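Local structure of mandelate racemase/muconate lactonizing enzyme (Polaromonas sp., 2OG9) at residues M44-T56 against L63-F77. The protein probably acts as an enolase-superfamily isomerase of the mandelate racemase type, abstracting and returning the proton alpha to a substrate carboxylate. Sequence-based numbering, arbitrary orientation.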
loop_
_atom_site.group_PDB
_atom_site.type_symbol
_atom_site.label_atom_id
_atom_site.label_comp_id
_atom_site.label_asym_id
_atom_site.label_seq_id
_atom_site.Cartn_x
_atom_site.Cartn_y
_atom_site.Cartn_z
HETATM N N MSE A 44 -31.691 19.524 -26.562
HETATM C CA MSE A 44 -31.050 20.803 -26.270
HETATM C C MSE A 44 -31.042 21.681 -27.514
HETATM O O MSE A 44 -30.506 21.296 -28.552
HETATM C CB MSE A 44 -29.618 20.576 -25.782
HETATM C CG MSE A 44 -28.869 21.857 -25.470
HETATM SE SE MSE A 44 -27.179 21.507 -24.619
HETATM C CE MSE A 44 -26.055 21.366 -26.177
ATOM N N THR A 45 -31.622 22.871 -27.400
ATOM C CA THR A 45 -31.711 23.784 -28.533
ATOM C C THR A 45 -30.896 25.064 -28.383
ATOM O O THR A 45 -30.866 25.892 -29.295
ATOM C CB THR A 45 -33.172 24.183 -28.789
ATOM O OG1 THR A 45 -33.674 24.909 -27.658
ATOM C CG2 THR A 45 -34.029 22.940 -29.001
ATOM N N GLU A 46 -30.240 25.227 -27.239
ATOM C CA GLU A 46 -29.440 26.423 -27.000
ATOM C C GLU A 46 -28.395 26.220 -25.911
ATOM O O GLU A 46 -28.456 25.253 -25.151
ATOM C CB GLU A 46 -30.354 27.591 -26.617
ATOM C CG GLU A 46 -31.363 27.255 -25.531
ATOM C CD GLU A 46 -32.161 28.465 -25.086
ATOM O OE1 GLU A 46 -32.537 29.286 -25.951
ATOM O OE2 GLU A 46 -32.418 28.590 -23.870
ATOM N N ILE A 47 -27.433 27.134 -25.851
ATOM C CA ILE A 47 -26.380 27.080 -24.843
ATOM C C ILE A 47 -26.259 28.460 -24.206
ATOM O O ILE A 47 -26.136 29.467 -24.908
ATOM C CB ILE A 47 -25.017 26.683 -25.460
ATOM C CG1 ILE A 47 -25.100 25.273 -26.043
ATOM C CG2 ILE A 47 -23.924 26.739 -24.394
ATOM C CD1 ILE A 47 -23.816 24.807 -26.703
ATOM N N ALA A 48 -26.310 28.506 -22.877
ATOM C CA ALA A 48 -26.204 29.770 -22.159
ATOM C C ALA A 48 -24.736 30.136 -21.979
ATOM O O ALA A 48 -23.978 29.381 -21.378
ATOM C CB ALA A 48 -26.894 29.656 -20.796
ATOM N N ILE A 49 -24.335 31.294 -22.495
ATOM C CA ILE A 49 -22.949 31.727 -22.380
ATOM C C ILE A 49 -22.853 32.919 -21.434
ATOM O O ILE A 49 -23.615 33.874 -21.561
ATOM C CB ILE A 49 -22.378 32.180 -23.753
ATOM C CG1 ILE A 49 -22.615 31.102 -24.820
ATOM C CG2 ILE A 49 -20.900 32.505 -23.612
ATOM C CD1 ILE A 49 -21.844 29.819 -24.606
ATOM N N LEU A 50 -21.933 32.860 -20.477
ATOM C CA LEU A 50 -21.743 33.979 -19.559
ATOM C C LEU A 50 -20.487 34.734 -19.972
ATOM O O LEU A 50 -19.381 34.211 -19.873
ATOM C CB LEU A 50 -21.587 33.497 -18.112
ATOM C CG LEU A 50 -21.146 34.591 -17.130
ATOM C CD1 LEU A 50 -22.241 35.638 -17.022
ATOM C CD2 LEU A 50 -20.841 33.987 -15.767
ATOM N N PHE A 51 -20.659 35.959 -20.458
ATOM C CA PHE A 51 -19.521 36.771 -20.861
ATOM C C PHE A 51 -19.133 37.730 -19.742
ATOM O O PHE A 51 -19.995 38.299 -19.071
ATOM C CB PHE A 51 -19.856 37.589 -22.114
ATOM C CG PHE A 51 -19.871 36.788 -23.383
ATOM C CD1 PHE A 51 -18.691 36.255 -23.899
ATOM C CD2 PHE A 51 -21.065 36.565 -24.065
ATOM C CE1 PHE A 51 -18.702 35.509 -25.082
ATOM C CE2 PHE A 51 -21.086 35.818 -25.247
ATOM C CZ PHE A 51 -19.901 35.291 -25.753
ATOM N N ALA A 52 -17.831 37.891 -19.541
ATOM C CA ALA A 52 -17.318 38.812 -18.540
ATOM C C ALA A 52 -16.338 39.732 -19.246
ATOM O O ALA A 52 -15.458 39.272 -19.987
ATOM C CB ALA A 52 -16.612 38.058 -17.419
ATOM N N GLU A 53 -16.514 41.031 -19.034
ATOM C CA GLU A 53 -15.642 42.043 -19.615
ATOM C C GLU A 53 -15.027 42.795 -18.447
ATOM O O GLU A 53 -15.727 43.184 -17.507
ATOM C CB GLU A 53 -16.442 43.006 -20.493
ATOM C CG GLU A 53 -16.990 42.376 -21.765
ATOM C CD GLU A 53 -18.028 43.256 -22.444
ATOM O OE1 GLU A 53 -19.239 43.054 -22.206
ATOM O OE2 GLU A 53 -17.629 44.162 -23.205
ATOM N N ILE A 54 -13.715 42.979 -18.501
ATOM C CA ILE A 54 -12.991 43.668 -17.444
ATOM C C ILE A 54 -12.111 44.756 -18.049
ATOM O O ILE A 54 -11.432 44.533 -19.058
ATOM C CB ILE A 54 -12.097 42.674 -16.647
ATOM C CG1 ILE A 54 -12.972 41.617 -15.960
ATOM C CG2 ILE A 54 -11.276 43.418 -15.606
ATOM C CD1 ILE A 54 -12.168 40.548 -15.219
ATOM N N GLU A 55 -12.129 45.933 -17.433
ATOM C CA GLU A 55 -11.326 47.060 -17.896
ATOM C C GLU A 55 -10.651 47.711 -16.694
ATOM O O GLU A 55 -11.192 47.697 -15.591
ATOM C CB GLU A 55 -12.208 48.058 -18.658
ATOM C CG GLU A 55 -12.520 47.602 -20.081
ATOM C CD GLU A 55 -13.490 48.514 -20.820
ATOM O OE1 GLU A 55 -13.498 49.737 -20.556
ATOM O OE2 GLU A 55 -14.235 48.002 -21.684
ATOM N N THR A 56 -9.468 48.279 -16.911
ATOM C CA THR A 56 -8.702 48.879 -15.822
ATOM C C THR A 56 -8.425 50.371 -15.982
ATOM O O THR A 56 -8.617 50.940 -17.055
ATOM C CB THR A 56 -7.346 48.179 -15.675
ATOM O OG1 THR A 56 -6.523 48.504 -16.803
ATOM C CG2 THR A 56 -7.533 46.660 -15.614
ATOM N N LEU A 63 -11.626 39.842 -22.019
ATOM C CA LEU A 63 -12.903 39.200 -22.277
ATOM C C LEU A 63 -12.768 37.719 -21.955
ATOM O O LEU A 63 -11.785 37.083 -22.336
ATOM C CB LEU A 63 -13.298 39.360 -23.749
ATOM C CG LEU A 63 -14.544 38.606 -24.238
ATOM C CD1 LEU A 63 -15.787 39.107 -23.521
ATOM C CD2 LEU A 63 -14.697 38.804 -25.751
ATOM N N GLY A 64 -13.753 37.177 -21.252
ATOM C CA GLY A 64 -13.727 35.768 -20.900
ATOM C C GLY A 64 -15.138 35.227 -20.888
ATOM O O GLY A 64 -16.100 35.986 -21.052
ATOM N N PHE A 65 -15.288 33.919 -20.700
ATOM C CA PHE A 65 -16.627 33.355 -20.665
ATOM C C PHE A 65 -16.676 31.977 -20.034
ATOM O O PHE A 65 -15.656 31.317 -19.873
ATOM C CB PHE A 65 -17.215 33.298 -22.086
ATOM C CG PHE A 65 -16.534 32.311 -23.001
ATOM C CD1 PHE A 65 -16.968 30.990 -23.067
ATOM C CD2 PHE A 65 -15.461 32.701 -23.793
ATOM C CE1 PHE A 65 -16.346 30.067 -23.908
ATOM C CE2 PHE A 65 -14.828 31.788 -24.639
ATOM C CZ PHE A 65 -15.276 30.465 -24.695
ATOM N N SER A 66 -17.876 31.579 -19.636
ATOM C CA SER A 66 -18.126 30.256 -19.086
ATOM C C SER A 66 -19.433 29.890 -19.775
ATOM O O SER A 66 -19.955 30.687 -20.564
ATOM C CB SER A 66 -18.278 30.287 -17.556
ATOM O OG SER A 66 -19.328 31.141 -17.140
ATOM N N TYR A 67 -19.971 28.709 -19.507
ATOM C CA TYR A 67 -21.197 28.314 -20.179
ATOM C C TYR A 67 -21.936 27.229 -19.417
ATOM O O TYR A 67 -21.409 26.637 -18.477
ATOM C CB TYR A 67 -20.861 27.793 -21.581
ATOM C CG TYR A 67 -20.277 26.396 -21.572
ATOM C CD1 TYR A 67 -21.098 25.277 -21.688
ATOM C CD2 TYR A 67 -18.913 26.192 -21.389
ATOM C CE1 TYR A 67 -20.577 23.989 -21.620
ATOM C CE2 TYR A 67 -18.378 24.905 -21.317
ATOM C CZ TYR A 67 -19.219 23.808 -21.433
ATOM O OH TYR A 67 -18.712 22.531 -21.351
ATOM N N SER A 68 -23.166 26.977 -19.843
ATOM C CA SER A 68 -23.994 25.939 -19.258
ATOM C C SER A 68 -24.786 25.292 -20.378
ATOM O O SER A 68 -25.422 25.983 -21.179
ATOM C CB SER A 68 -24.982 26.512 -18.238
ATOM O OG SER A 68 -24.318 27.181 -17.187
ATOM N N LYS A 69 -24.711 23.971 -20.449
ATOM C CA LYS A 69 -25.475 23.206 -21.423
ATOM C C LYS A 69 -26.596 22.678 -20.539
ATOM O O LYS A 69 -26.346 21.922 -19.603
ATOM C CB LYS A 69 -24.627 22.070 -21.994
ATOM C CG LYS A 69 -23.601 22.545 -23.018
ATOM C CD LYS A 69 -22.543 21.484 -23.292
ATOM C CE LYS A 69 -22.498 21.103 -24.762
ATOM N NZ LYS A 69 -21.363 20.185 -25.090
ATOM N N ARG A 70 -27.818 23.107 -20.826
ATOM C CA ARG A 70 -28.990 22.747 -20.033
ATOM C C ARG A 70 -29.002 23.678 -18.817
ATOM O O ARG A 70 -28.411 24.751 -18.869
ATOM C CB ARG A 70 -28.960 21.266 -19.621
ATOM C CG ARG A 70 -29.064 20.330 -20.826
ATOM C CD ARG A 70 -29.182 18.863 -20.438
ATOM N NE ARG A 70 -29.124 17.992 -21.612
ATOM C CZ ARG A 70 -30.039 17.963 -22.579
ATOM N NH1 ARG A 70 -31.102 18.757 -22.519
ATOM N NH2 ARG A 70 -29.887 17.146 -23.614
ATOM N N ALA A 71 -29.649 23.286 -17.726
ATOM C CA ALA A 71 -29.733 24.167 -16.561
ATOM C C ALA A 71 -28.392 24.681 -16.040
ATOM O O ALA A 71 -27.422 23.935 -15.934
ATOM C CB ALA A 71 -30.500 23.468 -15.440
ATOM N N GLY A 72 -28.342 25.970 -15.720
ATOM C CA GLY A 72 -27.114 26.537 -15.200
ATOM C C GLY A 72 -26.868 27.993 -15.543
ATOM O O GLY A 72 -26.281 28.717 -14.742
ATOM N N GLY A 73 -27.311 28.418 -16.726
ATOM C CA GLY A 73 -27.108 29.793 -17.160
ATOM C C GLY A 73 -27.552 30.848 -16.163
ATOM O O GLY A 73 -26.767 31.730 -15.798
ATOM N N PRO A 74 -28.818 30.808 -15.722
ATOM C CA PRO A 74 -29.326 31.786 -14.754
ATOM C C PRO A 74 -28.516 31.823 -13.451
ATOM O O PRO A 74 -28.223 32.894 -12.915
ATOM C CB PRO A 74 -30.759 31.320 -14.528
ATOM C CG PRO A 74 -31.144 30.807 -15.882
ATOM C CD PRO A 74 -29.919 30.002 -16.280
ATOM N N GLY A 75 -28.164 30.644 -12.943
ATOM C CA GLY A 75 -27.407 30.573 -11.707
ATOM C C GLY A 75 -26.025 31.187 -11.829
ATOM O O GLY A 75 -25.579 31.895 -10.927
ATOM N N GLN A 76 -25.341 30.912 -12.940
ATOM C CA GLN A 76 -24.007 31.456 -13.160
ATOM C C GLN A 76 -24.047 32.974 -13.224
ATOM O O GLN A 76 -23.218 33.651 -12.623
ATOM C CB GLN A 76 -23.402 30.930 -14.467
ATOM C CG GLN A 76 -23.030 29.454 -14.477
ATOM C CD GLN A 76 -22.259 29.075 -15.736
ATOM O OE1 GLN A 76 -22.164 29.869 -16.672
ATOM N NE2 GLN A 76 -21.710 27.867 -15.765
ATOM N N PHE A 77 -25.011 33.512 -13.962
ATOM C CA PHE A 77 -25.123 34.957 -14.094
ATOM C C PHE A 77 -25.399 35.617 -12.756
ATOM O O PHE A 77 -24.736 36.581 -12.388
ATOM C CB PHE A 77 -26.244 35.342 -15.066
ATOM C CG PHE A 77 -26.474 36.831 -15.145
ATOM C CD1 PHE A 77 -25.618 37.642 -15.884
ATOM C CD2 PHE A 77 -27.510 37.430 -14.425
ATOM C CE1 PHE A 77 -25.781 39.026 -15.905
ATOM C CE2 PHE A 77 -27.680 38.818 -14.439
ATOM C CZ PHE A 77 -26.814 39.615 -15.180
HETATM O O HOH W 1 -28.881 24.805 -22.594
HETATM O O HOH W 2 -24.036 30.505 -18.654
#
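Selenomethionine Met44 lays its SE on Lys69 CB (3.7 Å), while its CB sits over one face of the Arg70 guanidinium. A water accepts from Arg70 N and donates to Glu46 O, joining the two backbones. Ile47 runs alongside Tyr67, whose hydroxyl reaches Asp288 and Arg291. Ala48 exchanges two backbone hydrogen bonds with Ser68, and its CB presses on Gly73 CA at 3.6 Å, bringing the first turn of helix 73-83 against the sheet. This is the antiparallel hairpin of strands 46-56 and 61-69 in the N-terminal capping domain of the enolase superfamily, with the axes of 46-56 and 63-69 at 159°. Ile49 CD1 meets Tyr67 CB (3.8 Å). On the other side, Leu50 forms a hydrogen-bonded pair with Ser66; with CG anti to the backbone N (chi1 170°), it places CD1 4.1 Å from Phe77 CD1, at the edge of that ring. Ser66 OG, 3.4 Å from Leu50 CB, donates to Gln76 OE1, and Gln76 NE2 donates to Tyr67 O and also bonds Gln117, fixing the buried amide between strand and helix. Phe51 CD1 packs on Phe65 CB at 3.8 Å. Ala52 pairs with Gly64 and faces helix 114-133, whereas Glu53, salt-bridged to Arg19, rests its CG on Leu63 CD1.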